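PDB 4HLN: starch synthase I from Hordeum vulgare, which belongs to the starch synthase family of plant glycosyltransferases, enzymes built from two Rossmann-like domains in the GT-B fold. Local coordinates for residues H609-D612 with H613-E616; E619-F622 with E623-F626; P480-E483 with G484-S488; H509-T512 with A513-I517; F330-W333 with A334-H337. All coordinates share one frame; numbering follows the deposited sequence.

Along the chain the order is interaction 5, 3, 4, 1 and 2; all five are local turns of a two-domain GT-B fold. Interaction 5 lies in the hairpin loop between strands 327-329 and 343-346, its centre about 39 Å or more from every other centre. Interactions 3 and 4 belong to helices 480-492 and 505-514 of the domain with the six-stranded parallel sheet, their centres about 22 Å apart. Interactions 1 and 2 follow each other on helix 611-627, centres about 15 Å apart: the first sits at its N-terminal end, the second beside strands 264-269, 357-360 and 389-391 of the nine-stranded sheet. The last helix thus returns the chain to the first domain.

Interaction 1. Residues H609-D612 with H613-E616; sequences HTWD and HAAE
Thr610 caps the helix that begins at Trp611: its OG1 accepts from the backbone N of His613 at 3.2 Å, through a nearly straight bond (162°). A chi1 of 73° sets the hydroxyl between its own backbone N and carbonyl carbon, aimed at the first helical turn, and the Thr610 side chain crosses that of His613 at about a right angle, with OG1 3.9 Å from His613 CB. The carbonyl of Thr610 adds a second link, Ala614 N to Thr610 O at 3.2 Å. Trp611 starts out away from the following turn, but CE3 of its ring still grazes Ala614 CB at 4.0 Å, and its carbonyl O receives Ala615 N. Asp612 closes the turn through its backbone, Glu616 N donating to Asp612 O at 2.9 Å. The Asp612 carboxylate meets Arg157, OD1 forming a salt bridge with NE; a negative charge in this first turn would also suit the helix dipole. Helix 611-627 lies against helix 150-156, Trp611 touching Ala153 and Ala615 touching Leu154, while His609, just ahead of the cap, packs on helix 529-536 of the domain with the six-stranded parallel sheet.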
# COMPACT_ATOMS: atom_id res chain seq x y z
N HIS A 609 -15.18 0.81 3.96
CA HIS A 609 -13.97 0.55 3.20
C HIS A 609 -13.71 1.67 2.20
O HIS A 609 -13.00 1.49 1.22
CB HIS A 609 -14.09 -0.77 2.43
CG HIS A 609 -14.47 -1.94 3.27
ND1 HIS A 609 -13.63 -2.48 4.23
CD2 HIS A 609 -15.59 -2.71 3.28
CE1 HIS A 609 -14.23 -3.50 4.80
NE2 HIS A 609 -15.42 -3.66 4.25
N THR A 610 -14.32 2.82 2.45
CA THR A 610 -14.14 3.95 1.54
C THR A 610 -12.84 4.66 1.82
O THR A 610 -12.17 4.42 2.81
CB THR A 610 -15.29 4.98 1.66
OG1 THR A 610 -15.16 5.71 2.89
CG2 THR A 610 -16.63 4.27 1.62
N TRP A 611 -12.51 5.56 0.91
CA TRP A 611 -11.38 6.44 1.10
C TRP A 611 -11.61 7.48 2.19
O TRP A 611 -10.67 7.92 2.84
CB TRP A 611 -11.02 7.09 -0.23
CG TRP A 611 -10.27 6.15 -1.10
CD1 TRP A 611 -10.75 5.45 -2.16
CD2 TRP A 611 -8.89 5.75 -0.95
NE1 TRP A 611 -9.76 4.68 -2.71
CE2 TRP A 611 -8.61 4.83 -1.98
CE3 TRP A 611 -7.87 6.11 -0.06
CZ2 TRP A 611 -7.36 4.25 -2.14
CZ3 TRP A 611 -6.63 5.53 -0.21
CH2 TRP A 611 -6.38 4.61 -1.25
N ASP A 612 -12.86 7.88 2.39
CA ASP A 612 -13.16 8.81 3.47
C ASP A 612 -12.74 8.20 4.78
O ASP A 612 -12.12 8.86 5.62
CB ASP A 612 -14.65 9.16 3.52
CG ASP A 612 -14.95 10.46 2.82
OD1 ASP A 612 -14.09 11.37 2.84
OD2 ASP A 612 -16.06 10.57 2.24
N HIS A 613 -13.08 6.93 4.96
CA HIS A 613 -12.75 6.26 6.20
C HIS A 613 -11.24 6.19 6.30
O HIS A 613 -10.66 6.42 7.36
CB HIS A 613 -13.37 4.87 6.23
CG HIS A 613 -13.14 4.15 7.51
ND1 HIS A 613 -12.04 3.34 7.72
CD2 HIS A 613 -13.86 4.11 8.66
CE1 HIS A 613 -12.10 2.83 8.94
NE2 HIS A 613 -13.19 3.28 9.53
N ALA A 614 -10.60 5.90 5.18
CA ALA A 614 -9.15 5.81 5.15
C ALA A 614 -8.50 7.15 5.49
O ALA A 614 -7.58 7.21 6.31
CB ALA A 614 -8.69 5.32 3.78
N ALA A 615 -8.98 8.22 4.86
CA ALA A 615 -8.41 9.55 5.09
C ALA A 615 -8.61 10.00 6.54
O ALA A 615 -7.77 10.67 7.12
CB ALA A 615 -9.00 10.56 4.14
N GLU A 616 -9.74 9.60 7.11
CA GLU A 616 -10.01 9.85 8.52
C GLU A 616 -8.87 9.29 9.38
O GLU A 616 -8.37 9.97 10.28
CB GLU A 616 -11.32 9.18 8.88
CG GLU A 616 -12.05 9.76 10.04
CD GLU A 616 -13.50 9.30 10.05
OE1 GLU A 616 -13.90 8.56 9.13
OE2 GLU A 616 -14.24 9.69 10.99

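Interaction 2. Residues E619-F622 with E623-F626; sequences EQIF and EWAF
Gln620 lies over one face of the Trp624 indole, an i to i+4 CH-pi contact along the C-terminal helix 611-627. Gln620 CG is 3.7 Å from the centroid of the six-membered ring and comes within 3.5 Å of Trp624 CZ2. The amide follows the ring: the two planes are only 2° apart, so the amide is stacked over the indole. Chi1 of Gln620 (174°) sends CG opposite the backbone N, a bend at chi2 carries the amide back over the indole, and chi3 (104°) turns it flat on the ring. Its NE2 stands 3.5 Å from Trp624 NE1, but both are donors and do not bond. Further round the same ring, Ile621 CG1 approaches Trp624 CZ3 at 4.1 Å. On another side of the helix, Phe622 CB brushes Phe626 CE2 at 4.4 Å, and these two phenylalanines reach Met265 of strand 264-269. Arg125 serves two residues here, forming a salt bridge with Glu623 OE2 and a cation-pi contact with Phe626. Under the stack the backbone joins the same pair, Trp624 N donating to Gln620 O at 3.1 Å.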
# COMPACT_ATOMS: atom_id res chain seq x y z
N GLU A 619 -5.79 11.21 9.10
CA GLU A 619 -6.02 12.50 9.75
C GLU A 619 -5.70 12.41 11.23
O GLU A 619 -5.06 13.30 11.79
CB GLU A 619 -7.46 12.94 9.55
CG GLU A 619 -7.75 13.62 8.23
CD GLU A 619 -9.25 13.73 7.97
OE1 GLU A 619 -10.03 13.42 8.90
OE2 GLU A 619 -9.63 14.11 6.84
N GLN A 620 -6.14 11.32 11.85
CA GLN A 620 -5.83 11.04 13.24
C GLN A 620 -4.32 11.05 13.43
O GLN A 620 -3.78 11.76 14.29
CB GLN A 620 -6.41 9.67 13.60
CG GLN A 620 -6.05 9.18 14.99
CD GLN A 620 -6.68 10.02 16.09
OE1 GLN A 620 -7.66 9.60 16.72
NE2 GLN A 620 -6.12 11.21 16.33
N ILE A 621 -3.64 10.27 12.61
CA ILE A 621 -2.20 10.17 12.65
C ILE A 621 -1.54 11.54 12.63
O ILE A 621 -0.72 11.84 13.49
CB ILE A 621 -1.70 9.26 11.51
CG1 ILE A 621 -2.05 7.81 11.83
CG2 ILE A 621 -0.20 9.41 11.27
CD1 ILE A 621 -1.85 6.88 10.66
N PHE A 622 -1.90 12.37 11.66
CA PHE A 622 -1.34 13.73 11.56
C PHE A 622 -1.58 14.53 12.81
O PHE A 622 -0.76 15.36 13.18
CB PHE A 622 -1.93 14.50 10.39
CG PHE A 622 -1.77 13.80 9.07
CD1 PHE A 622 -0.76 12.87 8.89
CD2 PHE A 622 -2.63 14.06 8.03
CE1 PHE A 622 -0.61 12.21 7.69
CE2 PHE A 622 -2.50 13.40 6.83
CZ PHE A 622 -1.48 12.48 6.65
N GLU A 623 -2.71 14.31 13.46
CA GLU A 623 -3.00 15.05 14.68
C GLU A 623 -2.04 14.69 15.79
O GLU A 623 -1.46 15.58 16.44
CB GLU A 623 -4.46 14.91 15.09
CG GLU A 623 -5.37 15.78 14.21
CD GLU A 623 -4.79 17.20 13.99
OE1 GLU A 623 -4.26 17.80 14.96
OE2 GLU A 623 -4.86 17.72 12.85
N TRP A 624 -1.84 13.39 15.99
CA TRP A 624 -0.78 12.92 16.87
C TRP A 624 0.57 13.56 16.54
O TRP A 624 1.30 13.95 17.44
CB TRP A 624 -0.66 11.43 16.78
CG TRP A 624 -1.81 10.73 17.32
CD1 TRP A 624 -2.66 11.17 18.30
CD2 TRP A 624 -2.29 9.45 16.93
NE1 TRP A 624 -3.63 10.23 18.54
CE2 TRP A 624 -3.42 9.16 17.71
CE3 TRP A 624 -1.86 8.51 15.99
CZ2 TRP A 624 -4.13 7.97 17.59
CZ3 TRP A 624 -2.57 7.33 15.86
CH2 TRP A 624 -3.70 7.07 16.65
N ALA A 625 0.90 13.67 15.25
CA ALA A 625 2.20 14.20 14.89
C ALA A 625 2.33 15.65 15.30
O ALA A 625 3.38 16.07 15.82
CB ALA A 625 2.46 14.06 13.40
N PHE A 626 1.26 16.42 15.08
CA PHE A 626 1.29 17.85 15.35
C PHE A 626 1.30 18.12 16.84
O PHE A 626 2.00 19.00 17.31
CB PHE A 626 0.12 18.56 14.70
CG PHE A 626 0.32 18.84 13.25
CD1 PHE A 626 1.31 19.71 12.84
CD2 PHE A 626 -0.47 18.23 12.30
CE1 PHE A 626 1.50 19.98 11.50
CE2 PHE A 626 -0.29 18.49 10.96
CZ PHE A 626 0.70 19.38 10.56

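Interaction 3. Residues P480-E483 with G484-S488; sequences PVFE and GWMRS
Gly484 N donates to Pro480 O at 2.9 Å in the opening turn of helix 480-492, the helix of a beta-alpha-beta crossover between parallel strands 471-476 and 497-501. Two residues on, Met486 N donates to Phe482 O at 2.8 Å, and Arg487 N donates to Glu483 O. Trp485 N divides itself weakly between Val481 O and Phe482 O. Among the side chains, the rings of Phe482 and Trp485 lie side by side and point the same way. In both residues CG is opposite the backbone N (chi1 -171° in Phe482), which sends the rings off one flank of the helix together. Their planes meet at 34°, an oblique pairing in which Trp485 CE3 lies over a face of Phe482 and Trp485 CZ3 comes within 3.6 Å of Phe482 CZ. Met486 joins the cluster with CG 4.0 Å from Phe482 CE2, its SD making an oblique Met-aromatic contact 5.2 Å from the ring centroid. Phe482 and Met486 also touch Met474 of the preceding strand. Glu483 OE2 turns back to Ser477 OG and Gly478 N ahead of the helix, and its OE1 stays 4.4 Å from Arg487 NH1, too far for a salt bridge. Arg487 instead bends at chi3, laying its guanidinium face over the backbone of Glu483, with Arg487 CZ 3.8 Å from Glu483 O.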
# COMPACT_ATOMS: atom_id res chain seq x y z
N PRO A 480 2.81 -18.53 -18.10
CA PRO A 480 2.50 -19.71 -18.92
C PRO A 480 2.78 -21.07 -18.27
O PRO A 480 2.00 -22.00 -18.50
CB PRO A 480 3.38 -19.50 -20.15
CG PRO A 480 3.42 -18.02 -20.29
CD PRO A 480 3.50 -17.49 -18.89
N VAL A 481 3.84 -21.20 -17.47
CA VAL A 481 4.10 -22.48 -16.81
C VAL A 481 3.10 -22.77 -15.68
O VAL A 481 2.70 -23.91 -15.47
CB VAL A 481 5.57 -22.60 -16.28
CG1 VAL A 481 5.90 -21.45 -15.33
CG2 VAL A 481 5.78 -23.94 -15.59
N PHE A 482 2.70 -21.73 -14.96
CA PHE A 482 1.70 -21.87 -13.92
C PHE A 482 0.29 -22.00 -14.53
O PHE A 482 -0.54 -22.79 -14.07
CB PHE A 482 1.77 -20.70 -12.94
CG PHE A 482 0.92 -20.89 -11.72
CD1 PHE A 482 1.41 -21.58 -10.62
CD2 PHE A 482 -0.37 -20.40 -11.67
CE1 PHE A 482 0.63 -21.77 -9.49
CE2 PHE A 482 -1.16 -20.59 -10.55
CZ PHE A 482 -0.66 -21.27 -9.46
N GLU A 483 0.05 -21.20 -15.57
CA GLU A 483 -1.18 -21.31 -16.33
C GLU A 483 -1.36 -22.75 -16.78
O GLU A 483 -2.45 -23.32 -16.67
CB GLU A 483 -1.14 -20.38 -17.55
CG GLU A 483 -1.18 -18.90 -17.18
CD GLU A 483 -1.12 -18.00 -18.41
OE1 GLU A 483 -1.21 -18.53 -19.54
OE2 GLU A 483 -0.99 -16.77 -18.24
N GLY A 484 -0.28 -23.33 -17.30
CA GLY A 484 -0.30 -24.70 -17.76
C GLY A 484 -0.69 -25.62 -16.62
O GLY A 484 -1.37 -26.63 -16.80
N TRP A 485 -0.25 -25.23 -15.42
CA TRP A 485 -0.48 -26.04 -14.24
C TRP A 485 -1.94 -25.95 -13.81
O TRP A 485 -2.54 -26.93 -13.37
CB TRP A 485 0.42 -25.59 -13.10
CG TRP A 485 0.04 -26.23 -11.82
CD1 TRP A 485 0.48 -27.42 -11.34
CD2 TRP A 485 -0.88 -25.72 -10.85
NE1 TRP A 485 -0.11 -27.69 -10.13
CE2 TRP A 485 -0.94 -26.66 -9.80
CE3 TRP A 485 -1.65 -24.56 -10.77
CZ2 TRP A 485 -1.75 -26.47 -8.68
CZ3 TRP A 485 -2.45 -24.37 -9.64
CH2 TRP A 485 -2.50 -25.33 -8.62
N MET A 486 -2.52 -24.76 -13.95
CA MET A 486 -3.95 -24.61 -13.72
C MET A 486 -4.73 -25.61 -14.56
O MET A 486 -5.63 -26.29 -14.05
CB MET A 486 -4.39 -23.17 -14.02
CG MET A 486 -3.88 -22.16 -13.01
SD MET A 486 -4.17 -20.44 -13.46
CE MET A 486 -5.96 -20.34 -13.39
N ARG A 487 -4.39 -25.72 -15.84
CA ARG A 487 -5.10 -26.63 -16.74
C ARG A 487 -5.03 -28.10 -16.32
O ARG A 487 -6.05 -28.80 -16.31
CB ARG A 487 -4.64 -26.44 -18.19
CG ARG A 487 -4.86 -25.03 -18.72
CD ARG A 487 -4.41 -24.89 -20.18
NE ARG A 487 -2.96 -24.72 -20.30
CZ ARG A 487 -2.36 -23.54 -20.43
NH1 ARG A 487 -3.08 -22.42 -20.46
NH2 ARG A 487 -1.03 -23.47 -20.53
N SER A 488 -3.85 -28.57 -15.95
CA SER A 488 -3.68 -29.97 -15.59
C SER A 488 -4.37 -30.30 -14.27
O SER A 488 -4.90 -31.40 -14.09
CB SER A 488 -2.19 -30.34 -15.52
OG SER A 488 -1.39 -29.19 -15.26

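Interaction 4. Residues H509-T512 with A513-I517; sequences HRIT and AGCDI
Ile511 overlaps Cys515 one turn on, its branch methyl CG2 lying 3.7 Å from Cys515 SG. The contact depends on both first torsions. In Ile511, CG2 stands beside the carbonyl carbon while CG1 is turned toward the backbone N (chi1 -80°); in Cys515, SG lies beside its own backbone N (chi1 -66°), which brings the sulfur back over the preceding turn. Beneath this pair Cys515 N donates to Ile511 O at 3.0 Å, an almost straight bond (170°). The earlier rungs of the same turn are Ala513 N to His509 O at 3.0 Å and Gly514 N to Arg510 O at 2.7 Å. Ala513 CB sits 3.6 Å from His509 O, a small side chain close against the helical backbone. The Thr512 hydroxyl is hydrogen-bonded to Ser508 O. Past Gly514 the chain gives up helical geometry: Cys515 takes an extended psi, and Ile517 is already in a strand.

Both ends of the segment are tied to the surrounding fold. His509 stacks its ring on Trp401 and bonds Asp406 through ND1, whereas Asp516 OD2 forms a salt bridge with Lys425 and takes the N-H of Leu442. Ile511 and Cys515 turn to strands 442-446 and 471-476, and Ile517 pairs with Leu442 and Gly444. A helix that ends and, after a two-residue link, runs into a parallel strand is the alpha-to-beta step of a Rossmann-like domain, here leading from helix 505-514 to strand 517-520.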
# COMPACT_ATOMS: atom_id res chain seq x y z
N HIS A 509 -15.77 -9.91 -10.52
CA HIS A 509 -16.87 -9.43 -9.68
C HIS A 509 -17.76 -10.61 -9.29
O HIS A 509 -18.15 -10.75 -8.13
CB HIS A 509 -17.71 -8.35 -10.40
CG HIS A 509 -17.11 -6.97 -10.35
ND1 HIS A 509 -17.69 -5.94 -9.65
CD2 HIS A 509 -15.99 -6.46 -10.91
CE1 HIS A 509 -16.95 -4.85 -9.77
NE2 HIS A 509 -15.91 -5.14 -10.54
N ARG A 510 -18.08 -11.47 -10.26
CA ARG A 510 -18.94 -12.63 -10.00
C ARG A 510 -18.28 -13.66 -9.10
O ARG A 510 -18.97 -14.32 -8.31
CB ARG A 510 -19.33 -13.29 -11.31
CG ARG A 510 -20.55 -12.69 -11.95
CD ARG A 510 -20.75 -13.27 -13.33
NE ARG A 510 -20.77 -12.19 -14.30
CZ ARG A 510 -20.14 -12.21 -15.47
NH1 ARG A 510 -19.44 -13.28 -15.83
NH2 ARG A 510 -20.23 -11.16 -16.28
N ILE A 511 -16.97 -13.81 -9.22
CA ILE A 511 -16.26 -14.70 -8.31
C ILE A 511 -16.33 -14.15 -6.91
O ILE A 511 -16.64 -14.86 -5.96
CB ILE A 511 -14.80 -14.91 -8.72
CG1 ILE A 511 -14.72 -15.93 -9.85
CG2 ILE A 511 -13.98 -15.40 -7.54
CD1 ILE A 511 -13.44 -15.87 -10.61
N THR A 512 -16.07 -12.85 -6.78
CA THR A 512 -16.08 -12.21 -5.47
C THR A 512 -17.42 -12.41 -4.80
O THR A 512 -17.50 -12.76 -3.62
CB THR A 512 -15.76 -10.72 -5.58
OG1 THR A 512 -14.50 -10.57 -6.23
CG2 THR A 512 -15.70 -10.07 -4.21
N ALA A 513 -18.49 -12.21 -5.57
CA ALA A 513 -19.84 -12.37 -5.03
C ALA A 513 -20.21 -13.83 -4.81
O ALA A 513 -20.86 -14.15 -3.82
CB ALA A 513 -20.88 -11.67 -5.91
N GLY A 514 -19.80 -14.71 -5.72
CA GLY A 514 -20.22 -16.10 -5.69
C GLY A 514 -19.58 -16.96 -4.61
O GLY A 514 -20.26 -17.78 -3.98
N CYS A 515 -18.28 -16.76 -4.39
CA CYS A 515 -17.51 -17.53 -3.42
C CYS A 515 -17.87 -17.25 -1.97
O CYS A 515 -18.34 -16.16 -1.63
CB CYS A 515 -16.01 -17.25 -3.57
SG CYS A 515 -15.31 -17.82 -5.11
N ASP A 516 -17.62 -18.24 -1.13
CA ASP A 516 -17.87 -18.12 0.30
C ASP A 516 -16.63 -17.58 0.98
O ASP A 516 -16.72 -16.78 1.92
CB ASP A 516 -18.26 -19.48 0.88
CG ASP A 516 -19.49 -20.07 0.20
OD1 ASP A 516 -20.55 -19.40 0.17
OD2 ASP A 516 -19.39 -21.21 -0.32
N ILE A 517 -15.48 -18.01 0.47
CA ILE A 517 -14.18 -17.61 0.99
C ILE A 517 -13.30 -17.11 -0.14
O ILE A 517 -13.34 -17.64 -1.25
CB ILE A 517 -13.47 -18.81 1.62
CG1 ILE A 517 -14.30 -19.38 2.77
CG2 ILE A 517 -12.04 -18.44 2.08
CD1 ILE A 517 -13.77 -20.67 3.29

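Interaction 5. Residues F330-W333 with A334-H337; sequences FPEW and ARRH
Ala334 places its methyl over a face of the Trp333 indole, CB lying 4.0 Å from the centroid of the six-membered ring, a CH-pi contact between neighbours in sequence. It is possible because chi1 of Trp333 (58°) holds the ring between its own backbone N and carbonyl carbon, folded over the next peptide. Pro331 CG covers the rim of the same indole and approaches Ala334 CB at 4.2 Å, with Phe330 CB at the margin of the cluster. Around this small apolar centre the backbone closes a 3-10-like turn: Ala334 N donates to Pro331 O at 2.9 Å and Arg335 N to Glu332 O at 3.0 Å. Arg335 bends at chi2 and returns along the turn, where NE and NH1 both grip Phe330 O, each at 2.9 Å, side-on; a weaker bond runs from NE to Pro331 O. Glu332 CG lies over the rim of one guanidinium face, 3.8 Å from Arg335 NH1, but the carboxylate makes no salt bridge with it. Arg335 NH2 reaches Asp340 O across the loop. This 3-10-type turn, with an arginine bonded back to backbone carbonyls, lies in the long hairpin connection between antiparallel strands 327-329 and 343-346.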
# COMPACT_ATOMS: atom_id res chain seq x y z
N PHE A 330 26.78 -2.49 6.90
CA PHE A 330 26.35 -3.88 6.70
C PHE A 330 27.14 -4.87 7.56
O PHE A 330 28.36 -4.74 7.74
CB PHE A 330 26.38 -4.27 5.24
CG PHE A 330 25.32 -3.59 4.42
CD1 PHE A 330 24.05 -4.13 4.32
CD2 PHE A 330 25.59 -2.39 3.76
CE1 PHE A 330 23.06 -3.49 3.56
CE2 PHE A 330 24.61 -1.76 3.01
CZ PHE A 330 23.35 -2.31 2.91
N PRO A 331 26.42 -5.85 8.10
CA PRO A 331 27.02 -6.91 8.92
C PRO A 331 28.03 -7.70 8.08
O PRO A 331 27.95 -7.73 6.85
CB PRO A 331 25.82 -7.78 9.32
CG PRO A 331 24.74 -7.49 8.27
CD PRO A 331 24.98 -6.08 7.82
N GLU A 332 28.97 -8.35 8.76
CA GLU A 332 30.04 -9.06 8.09
C GLU A 332 29.58 -10.15 7.11
O GLU A 332 30.13 -10.28 6.03
CB GLU A 332 31.04 -9.60 9.10
CG GLU A 332 31.97 -8.50 9.59
CD GLU A 332 32.83 -8.92 10.77
OE1 GLU A 332 33.97 -8.41 10.88
OE2 GLU A 332 32.36 -9.74 11.60
N TRP A 333 28.56 -10.93 7.46
CA TRP A 333 28.11 -11.96 6.53
C TRP A 333 27.60 -11.39 5.21
O TRP A 333 27.47 -12.12 4.21
CB TRP A 333 27.05 -12.84 7.18
CG TRP A 333 25.89 -12.09 7.64
CD1 TRP A 333 25.68 -11.60 8.89
CD2 TRP A 333 24.76 -11.72 6.85
NE1 TRP A 333 24.47 -10.94 8.93
CE2 TRP A 333 23.89 -11.01 7.69
CE3 TRP A 333 24.40 -11.92 5.52
CZ2 TRP A 333 22.67 -10.50 7.25
CZ3 TRP A 333 23.20 -11.42 5.07
CH2 TRP A 333 22.34 -10.72 5.93
N ALA A 334 27.35 -10.09 5.19
CA ALA A 334 26.85 -9.43 4.00
C ALA A 334 27.92 -8.65 3.25
O ALA A 334 27.59 -7.88 2.35
CB ALA A 334 25.68 -8.51 4.34
N ARG A 335 29.18 -8.86 3.60
CA ARG A 335 30.28 -8.23 2.85
C ARG A 335 30.52 -8.90 1.50
O ARG A 335 30.29 -10.10 1.32
CB ARG A 335 31.57 -8.22 3.64
CG ARG A 335 31.42 -7.61 5.02
CD ARG A 335 31.07 -6.14 5.01
NE ARG A 335 30.71 -5.74 6.36
CZ ARG A 335 31.57 -5.25 7.25
NH1 ARG A 335 31.15 -4.94 8.47
NH2 ARG A 335 32.85 -5.08 6.91
N ARG A 336 31.05 -8.11 0.58
CA ARG A 336 30.99 -8.43 -0.84
C ARG A 336 32.35 -8.72 -1.49
O ARG A 336 32.42 -9.23 -2.60
CB ARG A 336 30.29 -7.27 -1.55
CG ARG A 336 28.88 -7.10 -1.04
CD ARG A 336 28.04 -8.30 -1.44
NE ARG A 336 27.85 -8.26 -2.88
CZ ARG A 336 26.89 -7.55 -3.48
NH1 ARG A 336 26.02 -6.85 -2.75
NH2 ARG A 336 26.82 -7.52 -4.80
N HIS A 337 33.41 -8.37 -0.79
CA HIS A 337 34.77 -8.64 -1.22
C HIS A 337 35.68 -8.44 -0.02
O HIS A 337 35.27 -7.84 0.98
CB HIS A 337 35.20 -7.77 -2.40
CG HIS A 337 35.07 -6.30 -2.15
ND1 HIS A 337 36.11 -5.53 -1.68
CD2 HIS A 337 34.02 -5.46 -2.30
CE1 HIS A 337 35.71 -4.28 -1.55
NE2 HIS A 337 34.44 -4.21 -1.92